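Local atomic coordinates of 2-methyl-3-hydroxypyridine-5-carboxylic acid oxygenase (Mesorhizobium loti, PDB entry 3ALJ), a protein that probably uses bound FAD and molecular oxygen to hydroxylate and open the ring of 2-methyl-3-hydroxypyridine-5-carboxylic acid, a step in vitamin B6 breakdown. Residues A[206-211]-A[245-250]; A[85-90]-A[202-207]; A[30-35]-A[118-123]; A[64-69]-A[111-116]. One frame throughout, in Å; residues are numbered along the deposited sequence.

Contact 1. Residues A[206-211]-A[245-250]; sequences WPRVQR and WVEMFP
The loop between strands 199-203 and 211-216 packs on the last turn of helix 242-248, where Arg208, Gln210 and Arg211 meet Trp245, Glu247, Met248 and Phe249. Arg208 supplies the charged link, in the conformer described here, one of two deposited. Its NH1 and NH2 grip Glu247 end-on, and both converge on one oxygen, with Arg208 NH2 2.8 Å from Glu247 OE1. The two nitrogens reach that oxygen from the same face of the carboxylate, and the bonds are bent, near 140°. The adjacent edge, NE and NH2, holds Gln210: Arg208 NE donates to Gln210 OE1 at 3.0 Å, and NH2 adds a longer bond to the same oxygen. Gln210 OE1 probably steadies the guanidinium.

In the fold, this places the helix end against the loop at the ends of inner strands 199-203 and 211-216 of the large mixed sheet. The Gln210 chain runs extended beyond CG, which carries NE2 over one face of the Trp245 ring, 3.3 Å from Trp245 CE3. Amide and ring planes stand 74° apart. The same NE2 bonds the carbonyl of Val244. Were Gln210 an alanine, the Arg208 guanidinium would probably be freer to turn, and Trp245 would lose the amide over its face.

Met248 SD packs beside both groups, 3.5 Å from Gln210 OE1. Its chain bends at the last torsion (chi3 81°), bringing Met248 CE to 3.3 Å from Arg208 O and near the ring of Pro207. Phe249 turns its edge to the loop, with CZ 3.5 Å from Gln210 O.

Contact 2. Residues A[85-90]-A[202-207]; sequences WMHNKS and MWNFWP
Trp85 and Met86 run parallel to Met202 and Trp203 as neighbouring strand ends, and two backbone bonds join them: Trp203 N to Trp85 O at 2.9 Å, and His87 N to Trp203 O at 2.9 Å. Both are fairly straight, at 163° and 161°. On one face of the sheet Trp85 and Met202 lie side by side and point the same way. Met202 CG sits 3.9 Å from Trp85 CE3, and the sulfur approaches the six-membered ring obliquely in a Met-aromatic contact. The indole nitrogen of Trp85 bonds Glu83.

The pairing belongs to the large mixed sheet, in which strand 82-86 stands between 89-94 and 199-203. A type I' turn from Met86 to Lys89 links the first two as a beta hairpin, and His87 and Asn88 at its tip hang over the chain leaving strand 199-203. On the face shared with Trp203, the Met86 chain folds back, bent at chi2 and chi3. That brings Met86 CE to 3.5 Å from Phe205 CE2 and also against Trp203 CB. The Met86 sulfur makes a second oblique Met-aromatic contact, with the Phe205 ring, and covers part of one face of the His87 ring.

His87 ND1 gives Asn204 OD1 a weak bond of 3.5 Å, with ring and amide planes 46° apart. Two waters bridge Asn88 to residues 203 and 204. One accepts from Asn88 N and probably donates to Trp203 O. The other probably donates to Asn88 OD1 and accepts from Asn204 ND2, which lies 2.9 Å away.

Contact 3. Residues A[30-35]-A[118-123]; sequences LKQNGW and RALGVD
Lys31 leaves its helix with CG anti to the backbone N (chi1 -173°) and then bends at chi2 (71°), which lays its aliphatic chain along Leu120, Gly121 and Val122. Two helix ends of the FAD-binding fold meet here: helix 21-32, which follows the GxGxxG-like turn expected of a Rossmann-type dinucleotide site, and helix 106-119. Each closes in a Schellman motif, with Gly34 and Gly121 at positive phi. The exit of the second helix leads into strand 123-125, which pairs with strand 36-40 at the edge of the six-stranded mixed sheet, where these strands run parallel.

The contact is mostly apolar and no hydrogen bond crosses it. Lys31 CB lies 3.8 Å from Val122 CG2, the two side chains sliding past each other in opposite directions. Lys31 CG also packs on Leu120 CB. Gln32 crosses Leu120 obliquely, with its CG 3.9 Å from Leu120 CD1. Its amide turns to other partners, among them Arg116.

Beyond the bend, the lysine chain runs past the carbonyls of the capping turn. Lys31 NZ stays 3.7 Å from Gly121 O, while the carbon before it is closer: Lys31 CE lies 3.1 Å from Leu120 O.

Contact 4. Residues A[64-69]-A[111-116]; sequences EGLGAL and DALVNR
One hydrogen bond crosses from Arg116 to Leu66, at the point where helix 57-65 ends in a Schellman motif against the flank of helix 106-119. Arg116 NE donates to Leu66 O at 2.8 Å with an angle of 153°. The donor is tilted 15° from the carbonyl plane. The side chain starts with CG anti to the backbone N, and the bend at chi2 (63°) carries its methylenes past the capping turn before NE meets the carbonyl. Arg116 NH2 bonds Gln32 OE1 of helix 21-32, so one guanidinium ties the turn to a third helix. With alanine for Arg116, Leu66 O would probably lose this donor and Gln32 OE1 its arginine partner.

Gly67 avoids a clash in the same turn. It has positive phi, and a beta carbon there would run into Arg116 NE.

The apolar packing lies deeper. Ala68, just before helix 69-73, sets its methyl towards the neighbouring helix, with Ala68 CB 4.3 Å from Arg116 CB. Leu66 and Leu113 meet at an angle among side chains of helices 21-32 and 57-65, including Ile28 and Leu63. Their branches touch at Leu66 CD1 and Leu113 CD2, 3.6 Å apart.

Overall arrangement
The four contacts form two pairs on opposite sides of the chain's centre. Contacts 1 and 2 are 8 Å apart between centres and share Trp206 and Pro207. They touch through Asn204, whose carbonyl probably accepts from Gln210 N, and both lie towards the outer end of the large mixed sheet. Contacts 3 and 4 are 11 Å apart between centres and both use helix 106-119. Gln32 bridges the two. Centres of contacts 1 and 3 are about 48 Å apart. The FAD lies nearest to contact 4, about 8 Å from the Leu113 side chain. In contact 1, the side chain of Arg211 is about 9 Å from the bound FAD.

Contact 1. Residues A[206-211]-A[245-250]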
# COMPACT_ATOMS: atom_id res chain seq x y z
N TRP A 206 28.17 -1.02 -6.56
CA TRP A 206 29.26 -1.08 -7.50
C TRP A 206 28.92 -2.13 -8.50
O TRP A 206 28.40 -3.16 -8.12
CB TRP A 206 30.61 -1.40 -6.73
CG TRP A 206 31.79 -1.52 -7.67
CD1 TRP A 206 32.63 -0.47 -8.01
CD2 TRP A 206 32.14 -2.63 -8.49
NE1 TRP A 206 33.53 -0.93 -8.91
CE2 TRP A 206 33.24 -2.20 -9.29
CE3 TRP A 206 31.70 -3.91 -8.58
CZ2 TRP A 206 33.91 -3.07 -10.16
CZ3 TRP A 206 32.35 -4.81 -9.53
CH2 TRP A 206 33.42 -4.33 -10.31
N PRO A 207 29.22 -1.94 -9.80
CA PRO A 207 29.91 -0.80 -10.42
C PRO A 207 28.95 0.35 -10.69
O PRO A 207 29.43 1.45 -11.00
CB PRO A 207 30.44 -1.40 -11.74
CG PRO A 207 29.38 -2.46 -12.13
CD PRO A 207 29.00 -3.07 -10.74
N ARG A 208 27.61 0.13 -10.48
CA ARG A 208 26.71 1.27 -10.40
C ARG A 208 25.61 0.95 -9.43
O ARG A 208 25.51 -0.16 -8.92
CB ARG A 208 26.01 1.56 -11.74
CG ARG A 208 26.99 1.62 -12.93
CD ARG A 208 26.29 1.60 -14.26
NE ARG A 208 25.52 0.37 -14.47
CZ ARG A 208 25.90 -0.63 -15.23
NH1 ARG A 208 27.12 -0.52 -15.77
NH2 ARG A 208 25.11 -1.70 -15.43
N VAL A 209 24.81 1.99 -9.10
CA VAL A 209 23.77 1.88 -8.06
C VAL A 209 22.57 1.33 -8.81
O VAL A 209 21.84 2.09 -9.54
CB VAL A 209 23.53 3.25 -7.42
CG1 VAL A 209 22.50 3.14 -6.41
CG2 VAL A 209 24.89 3.73 -6.74
N GLN A 210 22.26 0.06 -8.58
CA GLN A 210 21.12 -0.59 -9.21
C GLN A 210 20.66 -1.66 -8.24
O GLN A 210 21.50 -2.45 -7.76
CB GLN A 210 21.35 -1.26 -10.60
CG GLN A 210 21.56 -0.20 -11.70
CD GLN A 210 21.83 -0.86 -13.05
OE1 GLN A 210 22.76 -0.41 -13.69
NE2 GLN A 210 21.06 -1.77 -13.54
N ARG A 211 19.36 -1.79 -8.08
CA ARG A 211 18.77 -2.79 -7.19
C ARG A 211 17.59 -3.38 -7.88
O ARG A 211 16.79 -2.64 -8.52
CB ARG A 211 18.38 -2.03 -5.91
CG ARG A 211 17.48 -2.84 -4.91
CD ARG A 211 17.01 -1.83 -3.86
NE ARG A 211 16.17 -2.48 -2.84
CZ ARG A 211 15.42 -1.80 -1.97
NH1 ARG A 211 14.70 -2.47 -1.03
NH2 ARG A 211 15.36 -0.44 -2.01
N TRP A 245 20.25 -3.63 -17.22
CA TRP A 245 19.67 -4.49 -16.15
C TRP A 245 20.23 -5.90 -16.26
O TRP A 245 20.64 -6.52 -15.25
CB TRP A 245 18.13 -4.48 -16.17
CG TRP A 245 17.59 -3.11 -15.66
CD1 TRP A 245 17.16 -2.06 -16.38
CD2 TRP A 245 17.70 -2.63 -14.32
NE1 TRP A 245 16.88 -0.97 -15.59
CE2 TRP A 245 17.27 -1.29 -14.30
CE3 TRP A 245 18.08 -3.21 -13.10
CZ2 TRP A 245 17.20 -0.56 -13.14
CZ3 TRP A 245 18.00 -2.48 -11.95
CH2 TRP A 245 17.60 -1.18 -11.95
N VAL A 246 20.33 -6.44 -17.49
CA VAL A 246 20.94 -7.78 -17.62
C VAL A 246 22.42 -7.76 -17.20
O VAL A 246 22.91 -8.76 -16.54
CB VAL A 246 20.75 -8.29 -19.07
CG1 VAL A 246 21.59 -9.63 -19.31
CG2 VAL A 246 19.27 -8.54 -19.34
N GLU A 247 23.16 -6.67 -17.45
CA GLU A 247 24.58 -6.63 -17.06
C GLU A 247 24.73 -6.86 -15.55
O GLU A 247 25.66 -7.58 -15.14
CB GLU A 247 25.23 -5.31 -17.46
CG GLU A 247 26.67 -5.24 -16.92
CD GLU A 247 27.40 -3.94 -17.32
OE1 GLU A 247 26.77 -2.82 -17.32
OE2 GLU A 247 28.62 -4.08 -17.62
N MET A 248 23.87 -6.24 -14.73
CA MET A 248 24.08 -6.35 -13.28
C MET A 248 23.20 -7.41 -12.65
O MET A 248 23.52 -7.78 -11.56
CB MET A 248 23.99 -4.94 -12.57
CG MET A 248 25.50 -4.03 -12.59
SD MET A 248 25.01 -2.52 -11.97
CE MET A 248 25.07 -3.10 -10.25
N PHE A 249 22.27 -8.00 -13.38
CA PHE A 249 21.43 -9.09 -12.86
C PHE A 249 21.28 -10.16 -13.92
O PHE A 249 20.17 -10.51 -14.36
CB PHE A 249 20.05 -8.55 -12.47
CG PHE A 249 20.15 -7.36 -11.51
CD1 PHE A 249 20.35 -6.05 -11.99
CD2 PHE A 249 20.04 -7.50 -10.08
CE1 PHE A 249 20.48 -4.96 -11.16
CE2 PHE A 249 20.15 -6.38 -9.20
CZ PHE A 249 20.39 -5.10 -9.72
N PRO A 250 22.45 -10.75 -14.25
CA PRO A 250 22.37 -11.65 -15.43
C PRO A 250 21.59 -12.88 -15.19
O PRO A 250 20.99 -13.45 -16.09
CB PRO A 250 23.89 -11.92 -15.71
CG PRO A 250 24.55 -11.76 -14.35
CD PRO A 250 23.85 -10.44 -13.81

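Contact 2. Residues A[85-90]-A[202-207]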
# COMPACT_ATOMS: atom_id res chain seq x y z
N TRP A 85 20.42 -9.80 -0.96
CA TRP A 85 21.81 -9.87 -1.53
C TRP A 85 22.45 -8.50 -1.55
O TRP A 85 21.78 -7.50 -1.81
CB TRP A 85 21.78 -10.40 -2.97
CG TRP A 85 21.32 -11.83 -3.13
CD1 TRP A 85 20.94 -12.71 -2.18
CD2 TRP A 85 21.18 -12.47 -4.45
NE1 TRP A 85 20.60 -13.91 -2.81
CE2 TRP A 85 20.74 -13.81 -4.19
CE3 TRP A 85 21.40 -12.03 -5.79
CZ2 TRP A 85 20.47 -14.73 -5.22
CZ3 TRP A 85 21.15 -12.99 -6.85
CH2 TRP A 85 20.65 -14.26 -6.54
N MET A 86 23.76 -8.49 -1.39
CA MET A 86 24.58 -7.31 -1.65
C MET A 86 25.66 -7.71 -2.60
O MET A 86 26.43 -8.66 -2.28
CB MET A 86 25.23 -6.78 -0.36
CG MET A 86 26.30 -5.66 -0.69
SD MET A 86 25.61 -4.23 -1.63
CE MET A 86 24.57 -3.67 -0.40
N HIS A 87 25.75 -7.14 -3.79
CA HIS A 87 26.80 -7.54 -4.77
C HIS A 87 26.76 -9.03 -5.02
O HIS A 87 27.81 -9.69 -5.11
CB HIS A 87 28.18 -7.00 -4.34
CG HIS A 87 28.23 -5.49 -4.22
ND1 HIS A 87 27.70 -4.60 -5.15
CD2 HIS A 87 28.77 -4.74 -3.24
CE1 HIS A 87 27.88 -3.35 -4.70
NE2 HIS A 87 28.52 -3.41 -3.55
N ASN A 88 25.53 -9.58 -5.15
CA ASN A 88 25.28 -11.03 -5.49
C ASN A 88 25.64 -11.98 -4.37
O ASN A 88 25.54 -13.23 -4.61
CB ASN A 88 25.99 -11.44 -6.80
CG ASN A 88 25.61 -10.49 -7.90
OD1 ASN A 88 24.43 -10.22 -8.00
ND2 ASN A 88 26.55 -9.98 -8.62
N LYS A 89 26.00 -11.49 -3.18
CA LYS A 89 26.31 -12.38 -2.02
C LYS A 89 25.09 -12.30 -1.11
O LYS A 89 24.58 -11.25 -0.75
CB LYS A 89 27.52 -11.82 -1.29
CG LYS A 89 27.84 -12.57 0.03
CD LYS A 89 28.15 -14.10 -0.27
CE LYS A 89 28.77 -14.61 1.05
NZ LYS A 89 27.78 -14.91 2.05
N SER A 90 24.54 -13.44 -0.70
CA SER A 90 23.45 -13.49 0.24
C SER A 90 23.93 -13.06 1.57
O SER A 90 24.85 -13.70 2.15
CB SER A 90 22.90 -14.91 0.19
OG SER A 90 21.75 -14.96 1.06
N MET A 202 17.90 -7.56 -4.20
CA MET A 202 19.23 -7.66 -4.81
C MET A 202 19.84 -6.28 -4.97
O MET A 202 19.54 -5.51 -5.90
CB MET A 202 19.12 -8.30 -6.20
CG MET A 202 18.38 -9.64 -6.19
SD MET A 202 17.96 -10.10 -7.87
CE MET A 202 17.51 -11.86 -7.70
N TRP A 203 20.68 -5.91 -3.99
CA TRP A 203 21.30 -4.56 -3.98
C TRP A 203 22.68 -4.56 -4.64
O TRP A 203 23.48 -5.55 -4.56
CB TRP A 203 21.60 -4.18 -2.53
CG TRP A 203 20.33 -3.76 -1.76
CD1 TRP A 203 19.40 -4.57 -1.16
CD2 TRP A 203 19.95 -2.42 -1.47
NE1 TRP A 203 18.48 -3.75 -0.51
CE2 TRP A 203 18.80 -2.43 -0.69
CE3 TRP A 203 20.48 -1.17 -1.84
CZ2 TRP A 203 18.14 -1.25 -0.27
CZ3 TRP A 203 19.85 0.00 -1.40
CH2 TRP A 203 18.72 -0.04 -0.64
N ASN A 204 23.03 -3.40 -5.23
CA ASN A 204 24.40 -3.14 -5.66
C ASN A 204 24.65 -1.66 -5.53
O ASN A 204 23.76 -0.88 -5.87
CB ASN A 204 24.61 -3.49 -7.15
CG ASN A 204 24.38 -4.92 -7.45
OD1 ASN A 204 25.32 -5.79 -7.37
ND2 ASN A 204 23.19 -5.31 -7.87
N PHE A 205 25.86 -1.33 -5.09
CA PHE A 205 26.40 0.04 -5.24
C PHE A 205 27.51 0.08 -6.26
O PHE A 205 27.80 1.20 -6.70
CB PHE A 205 26.85 0.54 -3.88
CG PHE A 205 25.77 0.57 -2.84
CD1 PHE A 205 24.64 1.35 -3.03
CD2 PHE A 205 25.81 -0.21 -1.74
CE1 PHE A 205 23.58 1.32 -2.00
CE2 PHE A 205 24.82 -0.20 -0.76
CZ PHE A 205 23.73 0.58 -0.89
N TRP A 206 28.17 -1.02 -6.56
CA TRP A 206 29.26 -1.08 -7.50
C TRP A 206 28.92 -2.13 -8.50
O TRP A 206 28.40 -3.16 -8.12
CB TRP A 206 30.61 -1.40 -6.73
CG TRP A 206 31.79 -1.52 -7.67
CD1 TRP A 206 32.63 -0.47 -8.01
CD2 TRP A 206 32.14 -2.63 -8.49
NE1 TRP A 206 33.53 -0.93 -8.91
CE2 TRP A 206 33.24 -2.20 -9.29
CE3 TRP A 206 31.70 -3.91 -8.58
CZ2 TRP A 206 33.91 -3.07 -10.16
CZ3 TRP A 206 32.35 -4.81 -9.53
CH2 TRP A 206 33.42 -4.33 -10.31
N PRO A 207 29.22 -1.94 -9.80
CA PRO A 207 29.91 -0.80 -10.42
C PRO A 207 28.95 0.35 -10.69
O PRO A 207 29.43 1.45 -11.00
CB PRO A 207 30.44 -1.40 -11.74
CG PRO A 207 29.38 -2.46 -12.13
CD PRO A 207 29.00 -3.07 -10.74
O HOH W 1 23.00 -8.21 -5.52
O HOH W 2 22.93 -8.07 -8.57

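Contact 3. Residues A[30-35]-A[118-123]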
# COMPACT_ATOMS: atom_id res chain seq x y z
N LEU A 30 -17.54 -0.30 7.18
CA LEU A 30 -18.70 0.51 7.61
C LEU A 30 -19.92 -0.24 7.18
O LEU A 30 -20.89 -0.34 7.98
CB LEU A 30 -18.61 1.95 7.00
CG LEU A 30 -17.50 2.75 7.58
CD1 LEU A 30 -17.29 3.99 6.61
CD2 LEU A 30 -17.76 3.20 9.00
N LYS A 31 -19.97 -0.78 5.95
CA LYS A 31 -21.20 -1.50 5.47
C LYS A 31 -21.47 -2.74 6.37
O LYS A 31 -22.64 -3.02 6.69
CB LYS A 31 -21.06 -1.89 3.98
CG LYS A 31 -22.32 -2.47 3.29
CD LYS A 31 -23.38 -1.32 3.11
CE LYS A 31 -24.50 -2.11 2.41
NZ LYS A 31 -25.66 -1.19 2.21
N GLN A 32 -20.41 -3.40 6.83
CA GLN A 32 -20.65 -4.60 7.70
C GLN A 32 -21.21 -4.17 9.02
O GLN A 32 -21.97 -4.97 9.61
CB GLN A 32 -19.29 -5.31 7.95
CG GLN A 32 -18.79 -6.09 6.77
CD GLN A 32 -17.47 -6.83 7.02
OE1 GLN A 32 -17.21 -7.84 6.34
NE2 GLN A 32 -16.67 -6.38 8.01
N ASN A 33 -20.94 -2.97 9.47
CA ASN A 33 -21.53 -2.46 10.70
C ASN A 33 -22.91 -1.78 10.50
O ASN A 33 -23.41 -1.16 11.47
CB ASN A 33 -20.56 -1.45 11.29
CG ASN A 33 -19.32 -2.15 11.91
OD1 ASN A 33 -18.30 -1.48 12.32
ND2 ASN A 33 -19.46 -3.45 12.13
N GLY A 34 -23.47 -1.86 9.32
CA GLY A 34 -24.87 -1.35 9.12
C GLY A 34 -24.91 0.09 8.61
O GLY A 34 -26.01 0.62 8.42
N TRP A 35 -23.77 0.71 8.28
CA TRP A 35 -23.83 2.04 7.60
C TRP A 35 -24.40 1.89 6.20
O TRP A 35 -24.18 0.93 5.48
CB TRP A 35 -22.42 2.65 7.51
CG TRP A 35 -21.85 3.09 8.78
CD1 TRP A 35 -21.26 2.34 9.83
CD2 TRP A 35 -21.73 4.44 9.17
NE1 TRP A 35 -20.85 3.15 10.79
CE2 TRP A 35 -21.10 4.48 10.45
CE3 TRP A 35 -22.08 5.67 8.57
CZ2 TRP A 35 -20.77 5.67 11.16
CZ3 TRP A 35 -21.77 6.85 9.31
CH2 TRP A 35 -21.16 6.85 10.58
N ARG A 118 -18.93 -5.15 -3.48
CA ARG A 118 -20.11 -5.37 -4.35
C ARG A 118 -20.97 -6.42 -3.66
O ARG A 118 -22.26 -6.22 -3.64
CB ARG A 118 -19.68 -5.79 -5.71
CG ARG A 118 -19.12 -4.69 -6.47
CD ARG A 118 -18.82 -5.23 -7.88
NE ARG A 118 -18.37 -4.19 -8.81
CZ ARG A 118 -17.51 -4.39 -9.83
NH1 ARG A 118 -17.22 -3.37 -10.63
NH2 ARG A 118 -16.99 -5.58 -10.13
N ALA A 119 -20.39 -7.52 -3.14
CA ALA A 119 -21.21 -8.55 -2.48
C ALA A 119 -22.01 -7.95 -1.34
O ALA A 119 -23.15 -8.43 -1.05
CB ALA A 119 -20.37 -9.69 -1.99
N LEU A 120 -21.53 -6.95 -0.58
CA LEU A 120 -22.20 -6.36 0.51
C LEU A 120 -23.20 -5.23 0.10
O LEU A 120 -23.93 -4.75 0.97
CB LEU A 120 -21.18 -5.78 1.49
CG LEU A 120 -20.39 -6.84 2.27
CD1 LEU A 120 -19.26 -6.10 2.92
CD2 LEU A 120 -21.33 -7.43 3.32
N GLY A 121 -23.22 -4.91 -1.19
CA GLY A 121 -24.11 -3.84 -1.61
C GLY A 121 -23.60 -2.45 -1.32
O GLY A 121 -24.38 -1.48 -1.21
N VAL A 122 -22.28 -2.22 -1.21
CA VAL A 122 -21.83 -0.83 -1.20
C VAL A 122 -22.10 -0.21 -2.60
O VAL A 122 -21.87 -0.81 -3.67
CB VAL A 122 -20.33 -0.83 -1.01
CG1 VAL A 122 -19.68 0.51 -1.13
CG2 VAL A 122 -19.99 -1.38 0.37
N ASP A 123 -22.66 1.02 -2.53
CA ASP A 123 -22.94 1.73 -3.77
C ASP A 123 -21.61 2.37 -4.24
O ASP A 123 -21.17 3.37 -3.65
CB ASP A 123 -23.96 2.80 -3.40
CG ASP A 123 -24.42 3.63 -4.56
OD1 ASP A 123 -23.86 3.52 -5.65
OD2 ASP A 123 -25.40 4.39 -4.31

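Contact 4. Residues A[64-69]-A[111-116]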
# COMPACT_ATOMS: atom_id res chain seq x y z
N GLU A 64 -9.14 -10.32 6.93
CA GLU A 64 -10.04 -11.23 7.69
C GLU A 64 -11.23 -10.53 8.24
O GLU A 64 -12.35 -11.05 8.17
CB GLU A 64 -9.14 -11.84 8.81
CG GLU A 64 -9.89 -12.94 9.57
CD GLU A 64 -9.00 -13.62 10.71
OE1 GLU A 64 -9.70 -14.20 11.57
OE2 GLU A 64 -7.76 -13.50 10.66
N GLY A 65 -10.99 -9.38 8.90
CA GLY A 65 -12.09 -8.54 9.47
C GLY A 65 -13.04 -8.06 8.36
O GLY A 65 -14.19 -7.79 8.68
N LEU A 66 -12.59 -7.97 7.12
CA LEU A 66 -13.47 -7.51 6.03
C LEU A 66 -14.10 -8.68 5.33
O LEU A 66 -14.85 -8.46 4.39
CB LEU A 66 -12.60 -6.78 4.99
CG LEU A 66 -11.85 -5.54 5.44
CD1 LEU A 66 -11.17 -5.05 4.09
CD2 LEU A 66 -12.87 -4.47 5.95
N GLY A 67 -13.82 -9.96 5.69
CA GLY A 67 -14.40 -11.07 4.87
C GLY A 67 -13.82 -11.23 3.51
O GLY A 67 -14.46 -11.74 2.57
N ALA A 68 -12.54 -10.82 3.36
CA ALA A 68 -11.87 -10.86 2.05
C ALA A 68 -10.50 -11.60 2.10
O ALA A 68 -9.79 -11.63 1.07
CB ALA A 68 -11.70 -9.52 1.52
N LEU A 69 -10.21 -12.25 3.16
CA LEU A 69 -8.90 -12.89 3.31
C LEU A 69 -8.79 -14.08 2.34
O LEU A 69 -7.75 -14.21 1.71
CB LEU A 69 -8.68 -13.36 4.75
CG LEU A 69 -7.35 -14.13 4.96
CD1 LEU A 69 -6.18 -13.15 4.71
CD2 LEU A 69 -7.32 -14.70 6.42
N ASP A 111 -9.06 -6.28 -6.67
CA ASP A 111 -10.25 -6.95 -7.16
C ASP A 111 -10.92 -7.71 -6.03
O ASP A 111 -12.17 -7.63 -5.88
CB ASP A 111 -9.90 -7.89 -8.35
CG ASP A 111 -9.57 -7.13 -9.64
OD1 ASP A 111 -9.53 -5.85 -9.72
OD2 ASP A 111 -9.14 -7.99 -10.49
N ALA A 112 -10.15 -8.26 -5.05
CA ALA A 112 -10.80 -8.90 -3.93
C ALA A 112 -11.58 -7.94 -3.08
O ALA A 112 -12.71 -8.29 -2.67
CB ALA A 112 -9.71 -9.62 -3.07
N LEU A 113 -11.07 -6.74 -2.88
CA LEU A 113 -11.82 -5.75 -2.18
C LEU A 113 -13.06 -5.24 -2.93
O LEU A 113 -14.09 -5.07 -2.26
CB LEU A 113 -10.88 -4.57 -1.79
CG LEU A 113 -9.76 -4.98 -0.77
CD1 LEU A 113 -8.73 -3.80 -0.76
CD2 LEU A 113 -10.32 -5.15 0.60
N VAL A 114 -12.89 -4.97 -4.24
CA VAL A 114 -14.11 -4.54 -4.98
C VAL A 114 -15.12 -5.63 -4.92
O VAL A 114 -16.33 -5.28 -4.67
CB VAL A 114 -13.66 -4.23 -6.39
CG1 VAL A 114 -14.91 -4.04 -7.28
CG2 VAL A 114 -12.81 -2.97 -6.46
N ASN A 115 -14.73 -6.90 -5.04
CA ASN A 115 -15.75 -8.03 -5.11
C ASN A 115 -16.45 -8.07 -3.78
O ASN A 115 -17.71 -8.28 -3.79
CB ASN A 115 -15.05 -9.33 -5.45
CG ASN A 115 -14.57 -9.42 -6.94
OD1 ASN A 115 -13.76 -10.27 -7.27
ND2 ASN A 115 -15.04 -8.53 -7.79
N ARG A 116 -15.78 -7.86 -2.66
CA ARG A 116 -16.42 -7.91 -1.37
C ARG A 116 -17.32 -6.72 -1.15
O ARG A 116 -18.43 -6.87 -0.64
CB ARG A 116 -15.30 -8.05 -0.25
CG ARG A 116 -15.80 -7.97 1.09
CD ARG A 116 -16.81 -9.17 1.41
NE ARG A 116 -17.12 -9.14 2.81
CZ ARG A 116 -18.23 -9.75 3.30
NH1 ARG A 116 -19.06 -10.42 2.47
NH2 ARG A 116 -18.52 -9.66 4.56